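Local structure of coronin (Toxoplasma gondii, 4OZU) at residues T237-G240 with K241-R245; K337-N340 with G341-Q345; A376-F380 with K381-K385. The protein probably binds actin filaments; the part described is the WD40-repeat beta-propeller domain of a longer protein. All blocks are in the same frame, centred on the assembly; numbering follows the deposited sequence.

Contact 1: T237-G240 with K241-R245; sequences TGFG and KMQER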
ATOM      1  N   THR A 237      11.408   2.044  -7.410  1.00 19.53           N
ATOM      2  CA  THR A 237      12.198   3.219  -7.069  1.00 18.38           C
ATOM      3  C   THR A 237      13.487   2.741  -6.449  1.00 19.25           C
ATOM      4  O   THR A 237      13.540   1.659  -5.873  1.00 24.10           O
ATOM      5  CB  THR A 237      11.499   4.138  -6.060  1.00 24.39           C
ATOM      6  OG1 THR A 237      11.382   3.450  -4.807  1.00 23.33           O
ATOM      7  CG2 THR A 237      10.126   4.552  -6.551  1.00 24.44           C
ATOM      8  N   GLY A 238      14.517   3.561  -6.531  1.00 20.28           N
ATOM      9  CA  GLY A 238      15.786   3.205  -5.947  1.00 21.37           C
ATOM     10  C   GLY A 238      16.789   4.304  -6.169  1.00 22.86           C
ATOM     11  O   GLY A 238      16.424   5.458  -6.411  1.00 26.56           O
ATOM     12  N   PHE A 239      18.059   3.940  -6.084  1.00 23.88           N
ATOM     13  CA  PHE A 239      19.130   4.912  -6.177  1.00 25.62           C
ATOM     14  C   PHE A 239      20.125   4.507  -7.256  1.00 27.72           C
ATOM     15  O   PHE A 239      20.431   3.321  -7.425  1.00 25.67           O
ATOM     16  CB  PHE A 239      19.819   5.058  -4.822  1.00 27.58           C
ATOM     17  CG  PHE A 239      18.922   5.615  -3.749  1.00 27.05           C
ATOM     18  CD1 PHE A 239      17.951   4.822  -3.159  1.00 25.82           C
ATOM     19  CD2 PHE A 239      19.043   6.934  -3.340  1.00 39.91           C
ATOM     20  CE1 PHE A 239      17.116   5.333  -2.176  1.00 25.99           C
ATOM     21  CE2 PHE A 239      18.217   7.450  -2.351  1.00 39.75           C
ATOM     22  CZ  PHE A 239      17.253   6.649  -1.770  1.00 30.44           C
ATOM     23  N   GLY A 240      20.608   5.493  -8.001  1.00 27.05           N
ATOM     24  CA  GLY A 240      21.627   5.260  -9.006  1.00 27.94           C
ATOM     25  C   GLY A 240      23.003   5.155  -8.378  1.00 29.71           C
ATOM     26  O   GLY A 240      23.154   5.296  -7.159  1.00 30.30           O
ATOM     27  N   LYS A 241      24.011   4.925  -9.216  1.00 30.77           N
ATOM     28  CA  LYS A 241      25.386   4.759  -8.753  1.00 32.65           C
ATOM     29  C   LYS A 241      25.881   5.997  -8.011  1.00 34.47           C
ATOM     30  O   LYS A 241      26.763   5.906  -7.158  1.00 39.16           O
ATOM     31  CB  LYS A 241      26.312   4.456  -9.937  1.00 35.50           C
ATOM     32  CG  LYS A 241      27.355   3.385  -9.659  1.00 84.20           C
ATOM     33  CD  LYS A 241      27.489   2.412 -10.825  1.00 92.90           C
ATOM     34  CE  LYS A 241      28.116   3.069 -12.047  1.00 88.19           C
ATOM     35  NZ  LYS A 241      28.197   2.132 -13.203  1.00 76.81           N
ATOM     36  N   MET A 242      25.309   7.150  -8.343  1.00 35.31           N
ATOM     37  CA  MET A 242      25.676   8.406  -7.700  1.00 37.20           C
ATOM     38  C   MET A 242      24.685   8.769  -6.595  1.00 36.44           C
ATOM     39  O   MET A 242      24.642   9.911  -6.139  1.00 38.86           O
ATOM     40  CB  MET A 242      25.753   9.520  -8.743  1.00 38.31           C
ATOM     41  CG  MET A 242      26.827   9.265  -9.796  1.00 41.18           C
ATOM     42  SD  MET A 242      27.121  10.661 -10.894  1.00 46.66           S
ATOM     43  CE  MET A 242      25.521  10.827 -11.679  1.00 45.35           C
ATOM     44  N   GLN A 243      23.905   7.778  -6.172  1.00 33.75           N
ATOM     45  CA  GLN A 243      22.934   7.919  -5.085  1.00 41.27           C
ATOM     46  C   GLN A 243      21.815   8.919  -5.383  1.00 41.03           C
ATOM     47  O   GLN A 243      21.166   9.418  -4.463  1.00 50.03           O
ATOM     48  CB  GLN A 243      23.646   8.317  -3.787  1.00 41.23           C
ATOM     49  CG  GLN A 243      24.636   7.274  -3.293  1.00 42.31           C
ATOM     50  CD  GLN A 243      23.952   6.034  -2.741  1.00 80.71           C
ATOM     51  OE1 GLN A 243      22.726   5.920  -2.770  1.00118.05           O
ATOM     52  NE2 GLN A 243      24.743   5.100  -2.232  1.00 81.45           N
ATOM     53  N   GLU A 244      21.574   9.197  -6.660  1.00 38.19           N
ATOM     54  CA  GLU A 244      20.408   9.985  -7.047  1.00 34.75           C
ATOM     55  C   GLU A 244      19.172   9.090  -7.014  1.00 32.29           C
ATOM     56  O   GLU A 244      19.280   7.886  -7.224  1.00 27.76           O
ATOM     57  CB  GLU A 244      20.588  10.612  -8.436  1.00 43.67           C
ATOM     58  CG  GLU A 244      20.499   9.655  -9.631  1.00 48.65           C
ATOM     59  CD  GLU A 244      21.830   9.008  -9.978  1.00 71.73           C
ATOM     60  OE1 GLU A 244      22.552   8.574  -9.054  1.00 40.97           O
ATOM     61  OE2 GLU A 244      22.158   8.939 -11.185  1.00 87.20           O
ATOM     62  N   ARG A 245      18.003   9.665  -6.752  1.00 29.15           N
ATOM     63  CA  ARG A 245      16.775   8.873  -6.732  1.00 27.09           C
ATOM     64  C   ARG A 245      16.243   8.706  -8.151  1.00 26.08           C
ATOM     65  O   ARG A 245      16.201   9.657  -8.932  1.00 28.80           O
ATOM     66  CB  ARG A 245      15.718   9.512  -5.821  1.00 27.29           C
ATOM     67  CG  ARG A 245      16.208   9.661  -4.378  1.00 28.31           C
ATOM     68  CD  ARG A 245      15.087   9.847  -3.362  1.00 28.04           C
ATOM     69  NE  ARG A 245      14.377  11.109  -3.529  1.00 31.36           N
ATOM     70  CZ  ARG A 245      13.539  11.617  -2.631  1.00 29.98           C
ATOM     71  NH1 ARG A 245      13.309  10.971  -1.493  1.00 30.22           N
ATOM     72  NH2 ARG A 245      12.941  12.778  -2.864  1.00 31.42           N
TER
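A beta hairpin that reverses the chain between the two middle strands of a four-stranded propeller blade brings Phe-239 against Gln-243, Glu-244 and Arg-245. Gly-240 to Gln-243 form a type I beta turn, closed by a 2.8 Å hydrogen bond from Gln-243 N to Gly-240 O. Gly-240 N in turn donates to Glu-244 O (2.8 Å). The two bonds of Gly-240 thus go to successive residues, and Gln-243, with its positive phi of 63°, is the extra residue of a bulge.

Beyond it Phe-239 and Arg-245 face each other as a non-hydrogen-bonded antiparallel pair. Their side chains run side by side in the same direction, and ring atom CE2 of Phe-239 rests 3.6 Å from CG of Arg-245. The guanidinium goes on to salt bridges with Asp-265 of the same sheet and Asp-289 in a turn of the next, while the arginine's aliphatic stem borders the ring. Gln-243 meets the phenylalanine side chain twice. Its backbone O comes in at the ring edge, 3.5 Å from CD2 of Phe-239, and its chain bends back at chi2 (-72°) to put OE1 3.7 Å from CB of Phe-239, with amide and ring planes inclined by 62°.

Glu-244 also doubles back: its OE1 lies 3.4 Å from CA of Gly-240 and accepts a weak hydrogen bond from Met-242 N (3.2 Å). The carboxylate thus lies against the turn, with a weak bond to one of its amides. Such a type I turn followed by a G1-type bulge is a classic beta-hairpin connection, here joining strands 233-239 and 245-251 of a WD40 propeller blade.

Contact 2: K337-N340 with G341-Q345; sequences KQEN and GNVLQ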
ATOM      1  N   LYS A 337      -1.438  12.067   5.694  1.00 25.15           N
ATOM      2  CA  LYS A 337      -0.048  12.399   5.983  1.00 27.09           C
ATOM      3  C   LYS A 337       0.153  12.646   7.476  1.00 30.76           C
ATOM      4  O   LYS A 337      -0.404  13.588   8.004  1.00 26.75           O
ATOM      5  CB  LYS A 337       0.348  13.649   5.185  1.00 24.34           C
ATOM      6  CG  LYS A 337       1.749  14.172   5.450  1.00 31.00           C
ATOM      7  CD  LYS A 337       1.891  15.596   4.934  1.00 31.96           C
ATOM      8  CE  LYS A 337       3.203  16.224   5.378  1.00 27.56           C
ATOM      9  NZ  LYS A 337       3.106  17.709   5.399  1.00 35.47           N
ATOM     10  N   GLN A 338       0.943  11.820   8.160  1.00 27.63           N
ATOM     11  CA  GLN A 338       1.274  12.112   9.558  1.00 26.82           C
ATOM     12  C   GLN A 338       2.277  13.252   9.623  1.00 29.73           C
ATOM     13  O   GLN A 338       3.337  13.201   8.989  1.00 31.06           O
ATOM     14  CB  GLN A 338       1.845  10.887  10.277  1.00 28.41           C
ATOM     15  CG  GLN A 338       2.268  11.149  11.722  1.00 30.66           C
ATOM     16  CD  GLN A 338       2.711   9.877  12.430  1.00 30.01           C
ATOM     17  OE1 GLN A 338       2.301   8.772  12.057  1.00 33.30           O
ATOM     18  NE2 GLN A 338       3.558  10.025  13.446  1.00 34.92           N
ATOM     19  N   GLU A 339       1.926  14.278  10.390  1.00 32.82           N
ATOM     20  CA  GLU A 339       2.816  15.392  10.665  1.00 39.28           C
ATOM     21  C   GLU A 339       3.208  15.341  12.133  1.00 35.86           C
ATOM     22  O   GLU A 339       2.347  15.331  13.011  1.00 39.67           O
ATOM     23  CB  GLU A 339       2.143  16.718  10.312  1.00 40.02           C
ATOM     24  CG  GLU A 339       1.810  16.832   8.837  1.00 41.22           C
ATOM     25  CD  GLU A 339       1.260  18.190   8.454  1.00 37.23           C
ATOM     26  OE1 GLU A 339       0.654  18.855   9.321  1.00 33.87           O
ATOM     27  OE2 GLU A 339       1.435  18.592   7.284  1.00 51.28           O
ATOM     28  N   ASN A 340       4.514  15.294  12.385  1.00 33.70           N
ATOM     29  CA  ASN A 340       5.059  15.104  13.724  1.00 34.84           C
ATOM     30  C   ASN A 340       4.449  13.870  14.386  1.00 48.20           C
ATOM     31  O   ASN A 340       4.367  12.819  13.753  1.00 40.39           O
ATOM     32  CB  ASN A 340       4.838  16.364  14.553  1.00 41.47           C
ATOM     33  CG  ASN A 340       5.396  17.593  13.875  1.00 53.82           C
ATOM     34  OD1 ASN A 340       6.605  17.691  13.655  1.00 41.70           O
ATOM     35  ND2 ASN A 340       4.524  18.527  13.518  1.00 71.10           N
ATOM     36  N   GLY A 341       4.021  13.989  15.640  1.00 39.86           N
ATOM     37  CA  GLY A 341       3.451  12.858  16.353  1.00 35.13           C
ATOM     38  C   GLY A 341       2.013  13.066  16.799  1.00 36.43           C
ATOM     39  O   GLY A 341       1.503  12.279  17.599  1.00 45.52           O
ATOM     40  N   ASN A 342       1.358  14.108  16.288  1.00 38.66           N
ATOM     41  CA  ASN A 342       0.046  14.494  16.806  1.00 36.42           C
ATOM     42  C   ASN A 342      -1.021  14.836  15.766  1.00 33.50           C
ATOM     43  O   ASN A 342      -2.171  15.063  16.129  1.00 33.64           O
ATOM     44  CB  ASN A 342       0.211  15.684  17.757  1.00 42.16           C
ATOM     45  CG  ASN A 342       0.766  16.923  17.069  1.00 51.04           C
ATOM     46  OD1 ASN A 342       1.249  16.864  15.937  1.00 40.39           O
ATOM     47  ND2 ASN A 342       0.714  18.054  17.766  1.00 50.30           N
ATOM     48  N   VAL A 343      -0.656  14.850  14.487  1.00 31.01           N
ATOM     49  CA  VAL A 343      -1.596  15.209  13.424  1.00 34.34           C
ATOM     50  C   VAL A 343      -1.601  14.220  12.252  1.00 34.49           C
ATOM     51  O   VAL A 343      -0.545  13.746  11.822  1.00 30.77           O
ATOM     52  CB  VAL A 343      -1.277  16.619  12.871  1.00 30.98           C
ATOM     53  CG1 VAL A 343      -2.015  16.885  11.554  1.00 34.93           C
ATOM     54  CG2 VAL A 343      -1.620  17.693  13.904  1.00 31.94           C
ATOM     55  N   LEU A 344      -2.796  13.912  11.750  1.00 26.71           N
ATOM     56  CA  LEU A 344      -2.949  13.317  10.427  1.00 28.51           C
ATOM     57  C   LEU A 344      -3.586  14.365   9.518  1.00 32.22           C
ATOM     58  O   LEU A 344      -4.670  14.890   9.806  1.00 33.51           O
ATOM     59  CB  LEU A 344      -3.792  12.032  10.460  1.00 27.72           C
ATOM     60  CG  LEU A 344      -3.230  10.816  11.205  1.00 37.16           C
ATOM     61  CD1 LEU A 344      -4.207   9.649  11.127  1.00 29.82           C
ATOM     62  CD2 LEU A 344      -1.880  10.392  10.651  1.00 32.38           C
ATOM     63  N   GLN A 345      -2.890  14.672   8.430  1.00 32.02           N
ATOM     64  CA  GLN A 345      -3.291  15.732   7.511  1.00 24.26           C
ATOM     65  C   GLN A 345      -3.773  15.139   6.189  1.00 30.13           C
ATOM     66  O   GLN A 345      -2.979  14.589   5.431  1.00 29.35           O
ATOM     67  CB  GLN A 345      -2.111  16.680   7.268  1.00 28.94           C
ATOM     68  CG  GLN A 345      -2.342  17.738   6.206  1.00 31.70           C
ATOM     69  CD  GLN A 345      -3.446  18.698   6.582  1.00 30.00           C
ATOM     70  OE1 GLN A 345      -3.299  19.491   7.509  1.00 34.52           O
ATOM     71  NE2 GLN A 345      -4.570  18.620   5.877  1.00 30.98           N
TER
HETATM   72  O   HOH W   1       1.887  18.648  14.022  0.88 36.92           O
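Glu-339 lays its extended side chain alongside Gln-345 and Val-343, its CD 3.9 Å from CB of Gln-345 and its OE1 4.0 Å from CG1 of Val-343. All three point the same way, from one face of the hairpin. On that face too, Lys-337 reaches out with CG opposite the backbone N (chi1 176°) and forms a salt bridge from NZ to Glu-339 OE2 at 2.7 Å, using the anti lone pair of that oxygen. Val-312 O, Tyr-308 OH and Ser-310 OG also bond to NZ, so the ammonium has four polar partners in all.

The other face carries Gln-338 and Leu-344, a non-hydrogen-bonded pair in which CD2 of Leu-344 touches CB of Gln-338 at 3.8 Å. The extended chain of Gln-338 carries its amide out and turns NE2 onto Asn-340 O (2.9 Å, 165°), a bond in plane with both groups that holds the start of the turn; NE2 also reaches Ser-30 O, and OE1 takes Asn-316 ND2. Across the turn one water joins the two asparagines, accepting from Asn-340 ND2 and donating to Asn-342 OD1, each at 2.7 Å. Of the four backbone bonds only Val-343 N to Glu-339 O, next to the turn, is weak, at 3.4 Å.

Strand 343-350 of this hairpin pairs with the N-terminal strand 16-25, which Val-343, Leu-344 and Gln-345 touch, while strand 331-339 is flanked by strand 317-319: chain start and late strands share one sheet, the "velcro" closure of beta-propellers.

Contact 3: A376-F380 with K381-K385; sequences AEEWF and KGENK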
ATOM      1  N   ALA A 376     -10.032 -19.128  -1.958  1.00 25.40           N
ATOM      2  CA  ALA A 376      -8.695 -19.708  -1.883  1.00 30.19           C
ATOM      3  C   ALA A 376      -8.661 -21.032  -2.640  1.00 23.15           C
ATOM      4  O   ALA A 376      -7.704 -21.332  -3.352  1.00 22.89           O
ATOM      5  CB  ALA A 376      -8.279 -19.909  -0.440  1.00 26.51           C
ATOM      6  N   GLU A 377      -9.720 -21.818  -2.486  1.00 24.70           N
ATOM      7  CA  GLU A 377      -9.785 -23.136  -3.101  1.00 24.27           C
ATOM      8  C   GLU A 377      -9.758 -23.018  -4.625  1.00 28.29           C
ATOM      9  O   GLU A 377      -9.081 -23.794  -5.295  1.00 23.08           O
ATOM     10  CB  GLU A 377     -11.041 -23.883  -2.636  1.00 33.80           C
ATOM     11  CG  GLU A 377     -11.022 -24.306  -1.163  1.00 86.95           C
ATOM     12  CD  GLU A 377     -10.920 -23.133  -0.193  1.00111.44           C
ATOM     13  OE1 GLU A 377     -11.607 -22.105  -0.411  1.00 62.42           O
ATOM     14  OE2 GLU A 377     -10.142 -23.235   0.782  1.00 86.67           O
ATOM     15  N   GLU A 378     -10.481 -22.038  -5.167  1.00 26.15           N
ATOM     16  CA  GLU A 378     -10.488 -21.799  -6.612  1.00 26.32           C
ATOM     17  C   GLU A 378      -9.103 -21.381  -7.097  1.00 22.17           C
ATOM     18  O   GLU A 378      -8.631 -21.834  -8.135  1.00 27.36           O
ATOM     19  CB  GLU A 378     -11.516 -20.721  -6.978  1.00 22.31           C
ATOM     20  CG  GLU A 378     -12.968 -21.195  -6.928  1.00 28.65           C
ATOM     21  CD  GLU A 378     -13.962 -20.046  -7.019  1.00 46.87           C
ATOM     22  OE1 GLU A 378     -13.530 -18.887  -6.917  1.00 27.33           O
ATOM     23  OE2 GLU A 378     -15.174 -20.291  -7.185  1.00 34.10           O
ATOM     24  N   TRP A 379      -8.457 -20.518  -6.327  1.00 20.96           N
ATOM     25  CA  TRP A 379      -7.134 -20.015  -6.669  1.00 18.48           C
ATOM     26  C   TRP A 379      -6.104 -21.148  -6.690  1.00 20.14           C
ATOM     27  O   TRP A 379      -5.268 -21.220  -7.587  1.00 21.79           O
ATOM     28  CB  TRP A 379      -6.738 -18.936  -5.670  1.00 18.88           C
ATOM     29  CG  TRP A 379      -5.501 -18.171  -5.967  1.00 18.05           C
ATOM     30  CD1 TRP A 379      -5.291 -17.314  -7.014  1.00 24.04           C
ATOM     31  CD2 TRP A 379      -4.314 -18.130  -5.171  1.00 18.38           C
ATOM     32  NE1 TRP A 379      -4.037 -16.755  -6.922  1.00 22.97           N
ATOM     33  CE2 TRP A 379      -3.418 -17.240  -5.797  1.00 18.82           C
ATOM     34  CE3 TRP A 379      -3.914 -18.768  -3.994  1.00 19.60           C
ATOM     35  CZ2 TRP A 379      -2.152 -16.976  -5.289  1.00 20.07           C
ATOM     36  CZ3 TRP A 379      -2.654 -18.506  -3.491  1.00 19.24           C
ATOM     37  CH2 TRP A 379      -1.786 -17.623  -4.138  1.00 22.38           C
ATOM     38  N   PHE A 380      -6.179 -22.046  -5.713  1.00 23.79           N
ATOM     39  CA  PHE A 380      -5.233 -23.156  -5.654  1.00 23.29           C
ATOM     40  C   PHE A 380      -5.461 -24.161  -6.783  1.00 25.16           C
ATOM     41  O   PHE A 380      -4.577 -24.951  -7.103  1.00 29.72           O
ATOM     42  CB  PHE A 380      -5.315 -23.861  -4.301  1.00 21.91           C
ATOM     43  CG  PHE A 380      -4.622 -23.114  -3.200  1.00 21.20           C
ATOM     44  CD1 PHE A 380      -3.271 -22.824  -3.295  1.00 30.23           C
ATOM     45  CD2 PHE A 380      -5.313 -22.706  -2.075  1.00 26.66           C
ATOM     46  CE1 PHE A 380      -2.623 -22.138  -2.286  1.00 26.66           C
ATOM     47  CE2 PHE A 380      -4.668 -22.016  -1.061  1.00 27.49           C
ATOM     48  CZ  PHE A 380      -3.327 -21.731  -1.166  1.00 26.12           C
ATOM     49  N   LYS A 381      -6.641 -24.124  -7.389  1.00 26.28           N
ATOM     50  CA  LYS A 381      -6.916 -24.968  -8.545  1.00 27.81           C
ATOM     51  C   LYS A 381      -6.303 -24.367  -9.812  1.00 30.41           C
ATOM     52  O   LYS A 381      -6.354 -24.978 -10.877  1.00 30.17           O
ATOM     53  CB  LYS A 381      -8.425 -25.175  -8.714  1.00 30.61           C
ATOM     54  CG  LYS A 381      -9.017 -26.173  -7.721  1.00 37.75           C
ATOM     55  CD  LYS A 381     -10.524 -26.339  -7.881  1.00 36.50           C
ATOM     56  CE  LYS A 381     -11.054 -27.492  -7.034  1.00 41.43           C
ATOM     57  NZ  LYS A 381     -10.754 -27.341  -5.583  1.00 46.79           N
ATOM     58  N   GLY A 382      -5.724 -23.171  -9.690  1.00 26.12           N
ATOM     59  CA  GLY A 382      -5.023 -22.536 -10.795  1.00 34.14           C
ATOM     60  C   GLY A 382      -5.819 -21.462 -11.519  1.00 30.91           C
ATOM     61  O   GLY A 382      -5.417 -20.996 -12.588  1.00 34.22           O
ATOM     62  N   GLU A 383      -6.946 -21.062 -10.943  1.00 28.72           N
ATOM     63  CA  GLU A 383      -7.779 -20.039 -11.558  1.00 31.19           C
ATOM     64  C   GLU A 383      -7.130 -18.675 -11.446  1.00 25.39           C
ATOM     65  O   GLU A 383      -6.407 -18.392 -10.482  1.00 23.18           O
ATOM     66  CB  GLU A 383      -9.165 -20.004 -10.912  1.00 32.50           C
ATOM     67  CG  GLU A 383      -9.995 -21.255 -11.166  1.00 43.22           C
ATOM     68  CD  GLU A 383     -11.350 -21.202 -10.485  1.00 96.30           C
ATOM     69  OE1 GLU A 383     -12.003 -20.137 -10.536  1.00 98.42           O
ATOM     70  OE2 GLU A 383     -11.759 -22.225  -9.895  1.00107.96           O
ATOM     71  N   ASN A 384      -7.392 -17.837 -12.446  1.00 24.16           N
ATOM     72  CA  ASN A 384      -6.994 -16.435 -12.419  1.00 23.75           C
ATOM     73  C   ASN A 384      -8.137 -15.554 -12.895  1.00 28.89           C
ATOM     74  O   ASN A 384      -8.081 -14.980 -13.982  1.00 28.28           O
ATOM     75  CB  ASN A 384      -5.758 -16.187 -13.281  1.00 26.09           C
ATOM     76  CG  ASN A 384      -4.539 -16.923 -12.773  1.00 30.43           C
ATOM     77  OD1 ASN A 384      -4.003 -16.606 -11.711  1.00 24.25           O
ATOM     78  ND2 ASN A 384      -4.093 -17.914 -13.529  1.00 32.12           N
ATOM     79  N   LYS A 385      -9.179 -15.460 -12.077  1.00 24.99           N
ATOM     80  CA  LYS A 385     -10.301 -14.580 -12.372  1.00 27.26           C
ATOM     81  C   LYS A 385      -9.928 -13.144 -12.024  1.00 19.79           C
ATOM     82  O   LYS A 385      -9.462 -12.868 -10.915  1.00 23.05           O
ATOM     83  CB  LYS A 385     -11.546 -15.011 -11.591  1.00 22.11           C
ATOM     84  CG  LYS A 385     -11.934 -16.479 -11.758  1.00 46.00           C
ATOM     85  CD  LYS A 385     -12.505 -16.768 -13.137  1.00 98.18           C
ATOM     86  CE  LYS A 385     -13.044 -18.191 -13.229  1.00107.43           C
ATOM     87  NZ  LYS A 385     -11.985 -19.222 -13.042  1.00104.96           N
TER
HETATM   88  O   HOH W   2      -8.251 -26.323  -4.410  0.86 28.20           O
HETATM   89  O   HOH W   3      -4.526 -15.212  -9.400  1.00 23.43           O
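Helix 376-380 is closed by a Schellman motif, in which Gly-382 takes a positive phi of 100°, common for glycine at this place, and the chain folds back over the last turn. Gly-382 N bonds to Trp-379 O at 2.9 Å, and Glu-383 N to Glu-378 O more weakly, at 3.4 Å.

Glu-383 then returns to the helix. Its carboxylate crosses Glu-378, OE2 lying 3.3 Å from CB of Glu-378, with the two carboxylate planes 40° apart. The closeness of two acids, OE1 to OE1 4.1 Å, is probably eased by Lys-385, whose NZ forms a salt bridge with Glu-383 OE1 (2.7 Å) from above the carboxylate plane, and by a hydrogen bond that Glu-378 OE1 accepts from Thr-375 N. On another side Lys-381 runs along the helix end, and a water links its NZ to Glu-377 O.

The buried Trp-379 points inward, where Arg-202 makes a cation-pi contact with it and also bonds to Trp-379 O and Glu-383 O. Phe-380 turns one ring face to Trp-379, whose CE3 stands 4.0 Å above its plane toward the rim, and meets Phe-166 edge-to-face. At the indole edge a water accepts weakly from Trp-379 NE1 and donates to Asn-384 OD1 at 2.7 Å.

Overall arrangement
Along the chain the three contacts follow one another, and none touches another. Contacts 1 and 2 are the turn ends of hairpins in two different propeller sheets, their centres about 28 Å apart and their nearest atoms about 13 Å. Contact 3 lies in no sheet: it is the capped end of the chain's single helix, about 39 Å from contact 1 and 41 Å from contact 2, centre to centre, and lies across the chain's centre from contact 2. There the C-terminal segment packs on strand 145-150 and reaches Phe-166 of the same sheet and Arg-202, in a turn of the following one, whereas contact 2 belongs to the sheet that closes the propeller.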